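Local coordinates for protein HNH endonuclease (Geobacillus virus E2, PDB 5H0M) that probably nicks DNA as a zinc-binding HNH endonuclease of a thermophilic bacteriophage, at residues Ile94-Leu97 against Leu98-Trp101. Residues are numbered along the deposited sequence; the frame is centred on the assembly and turned at random.
Sequences ITPL and LVDW
Leu98 fills the second corner of a type I turn that runs from Pro96 to Val99: Leu97 and Leu98 both have right-handed helical backbone angles, those of Leu98 being -78/-12°. Its own side chain leaves the turn and rests on Asn49 and Ala52 of helix 41-55. Val99 closes the turn: its N donates to Pro96 O at 2.9 Å, from well above the carbonyl plane. Alongside this bond the valine and the proline ring point the same way, with Val99 CG2 lying 3.9 Å from Pro96 CB; Tyr129 of helix 115-129 touches both residues. The other methyl, CG1, meets Thr95 CG2 at 3.8 Å, the two side chains crossing at about a right angle. The type I turn, extended to an alpha-turn by Asp100 N, sits in the connection between antiparallel strands 90-93 and 110-113, which with helix 115-129 form the ββα-metal core of the HNH family. Asp100 N gives Pro96 O a second bond (3.1 Å), and here the donor lies almost in line with the carbonyl, so one oxygen holds two successive amides. Asp100 CB packs against Thr95 CG2 at 3.8 Å, while the OD1 of Asp100 is hydrogen-bonded to Ser102 OG. A water within 2.9 Å of Thr95 O and 2.8 Å of Asp100 O can bridge them. At Trp101 the indole lies beside buried Leu97, whose CD1 approaches CE3 of the ring obliquely at 3.8 Å. The leucine's chi1 of -177° swings CG away from its own N, which brings CD1 to the ring.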
ATOM      1  N   ILE A  94      -2.075  -0.101   4.103  1.00 12.45           N
ATOM      2  CA  ILE A  94      -3.366  -0.443   4.733  1.00 12.88           C
ATOM      3  C   ILE A  94      -4.244   0.804   4.785  1.00 12.94           C
ATOM      4  O   ILE A  94      -5.324   0.842   4.186  1.00 14.64           O
ATOM      5  CB  ILE A  94      -3.187  -1.061   6.118  1.00 12.68           C
ATOM      6  CG1 ILE A  94      -2.388  -2.358   6.048  1.00 13.37           C
ATOM      7  CG2 ILE A  94      -4.556  -1.245   6.766  1.00 14.57           C
ATOM      8  CD1 ILE A  94      -2.092  -2.978   7.393  1.00 14.75           C
ATOM      9  N   THR A  95      -3.765   1.839   5.469  1.00 12.65           N
ATOM     10  CA  THR A  95      -4.294   3.192   5.296  1.00 13.10           C
ATOM     11  C   THR A  95      -3.638   3.740   4.037  1.00 13.51           C
ATOM     12  O   THR A  95      -2.411   3.843   3.981  1.00 13.86           O
ATOM     13  CB  THR A  95      -3.955   4.077   6.487  1.00 13.64           C
ATOM     14  OG1 THR A  95      -4.488   3.490   7.683  1.00 14.96           O
ATOM     15  CG2 THR A  95      -4.530   5.473   6.311  1.00 14.87           C
ATOM     16  N   PRO A  96      -4.432   4.056   3.015  1.00 14.28           N
ATOM     17  CA  PRO A  96      -3.818   4.426   1.739  1.00 14.69           C
ATOM     18  C   PRO A  96      -2.856   5.603   1.845  1.00 14.24           C
ATOM     19  O   PRO A  96      -3.009   6.491   2.686  1.00 14.50           O
ATOM     20  CB  PRO A  96      -5.018   4.782   0.861  1.00 14.87           C
ATOM     21  CG  PRO A  96      -6.137   3.970   1.423  1.00 15.26           C
ATOM     22  CD  PRO A  96      -5.901   3.945   2.907  1.00 14.88           C
ATOM     23  N   LEU A  97      -1.859   5.602   0.965  1.00 14.40           N
ATOM     24  CA  LEU A  97      -0.874   6.653   0.921  1.00 14.23           C
ATOM     25  C   LEU A  97      -1.481   8.050   0.831  1.00 15.50           C
ATOM     26  O   LEU A  97      -1.022   8.971   1.508  1.00 17.12           O
ATOM     27  CB  LEU A  97       0.054   6.407  -0.275  1.00 15.35           C
ATOM     28  CG  LEU A  97       1.209   7.377  -0.446  1.00 16.02           C
ATOM     29  CD1 LEU A  97       2.185   7.267   0.708  1.00 16.82           C
ATOM     30  CD2 LEU A  97       1.900   7.095  -1.778  1.00 16.88           C
ATOM     31  N   LEU A  98      -2.508   8.192   0.006  1.00 15.13           N
ATOM     32  CA  LEU A  98      -3.151   9.485  -0.217  1.00 16.46           C
ATOM     33  C   LEU A  98      -4.079   9.879   0.920  1.00 18.38           C
ATOM     34  O   LEU A  98      -4.541  11.017   0.976  1.00 21.94           O
ATOM     35  CB  LEU A  98      -3.889   9.469  -1.559  1.00 18.22           C
ATOM     36  CG  LEU A  98      -2.992   9.554  -2.803  1.00 20.87           C
ATOM     37  CD1 LEU A  98      -3.750   9.139  -4.055  1.00 22.91           C
ATOM     38  CD2 LEU A  98      -2.440  10.962  -2.933  1.00 22.50           C
ATOM     39  N   VAL A  99      -4.365   8.932   1.810  1.00 15.96           N
ATOM     40  CA  VAL A  99      -5.189   9.202   2.996  1.00 17.15           C
ATOM     41  C   VAL A  99      -4.337   9.665   4.182  1.00 16.52           C
ATOM     42  O   VAL A  99      -4.735  10.560   4.934  1.00 19.72           O
ATOM     43  CB  VAL A  99      -6.036   7.964   3.355  1.00 16.79           C
ATOM     44  CG1 VAL A  99      -6.705   8.105   4.720  1.00 17.97           C
ATOM     45  CG2 VAL A  99      -7.073   7.718   2.279  1.00 17.11           C
ATOM     46  N   ASP A 100      -3.167   9.055   4.377  1.00 15.02           N
ATOM     47  CA  ASP A 100      -2.273   9.458   5.464  1.00 16.17           C
ATOM     48  C   ASP A 100      -0.804   9.339   5.048  1.00 15.89           C
ATOM     49  O   ASP A 100      -0.184   8.279   5.132  1.00 16.78           O
ATOM     50  CB  ASP A 100      -2.526   8.645   6.729  1.00 17.57           C
ATOM     51  CG  ASP A 100      -1.846   9.240   7.951  1.00 18.93           C
ATOM     52  OD1 ASP A 100      -0.883  10.044   7.791  1.00 20.91           O
ATOM     53  OD2 ASP A 100      -2.258   8.903   9.094  1.00 19.26           O
ATOM     54  N   TRP A 101      -0.247  10.472   4.635  1.00 16.34           N
ATOM     55  CA  TRP A 101       1.138  10.537   4.177  1.00 15.60           C
ATOM     56  C   TRP A 101       2.129  10.114   5.262  1.00 15.86           C
ATOM     57  O   TRP A 101       3.174   9.533   4.968  1.00 15.52           O
ATOM     58  CB  TRP A 101       1.427  11.981   3.723  1.00 17.09           C
ATOM     59  CG  TRP A 101       2.850  12.260   3.299  1.00 18.59           C
ATOM     60  CD1 TRP A 101       3.755  13.049   3.946  1.00 21.97           C
ATOM     61  CD2 TRP A 101       3.520  11.751   2.139  1.00 19.46           C
ATOM     62  NE1 TRP A 101       4.948  13.064   3.265  1.00 23.54           N
ATOM     63  CE2 TRP A 101       4.832  12.269   2.156  1.00 21.81           C
ATOM     64  CE3 TRP A 101       3.145  10.900   1.098  1.00 20.15           C
ATOM     65  CZ2 TRP A 101       5.762  11.975   1.166  1.00 20.81           C
ATOM     66  CZ3 TRP A 101       4.072  10.617   0.115  1.00 21.25           C
ATOM     67  CH2 TRP A 101       5.365  11.140   0.165  1.00 21.26           C
TER
HETATM   68  O   HOH W   1      -0.097   5.599   4.237  1.00 15.77           O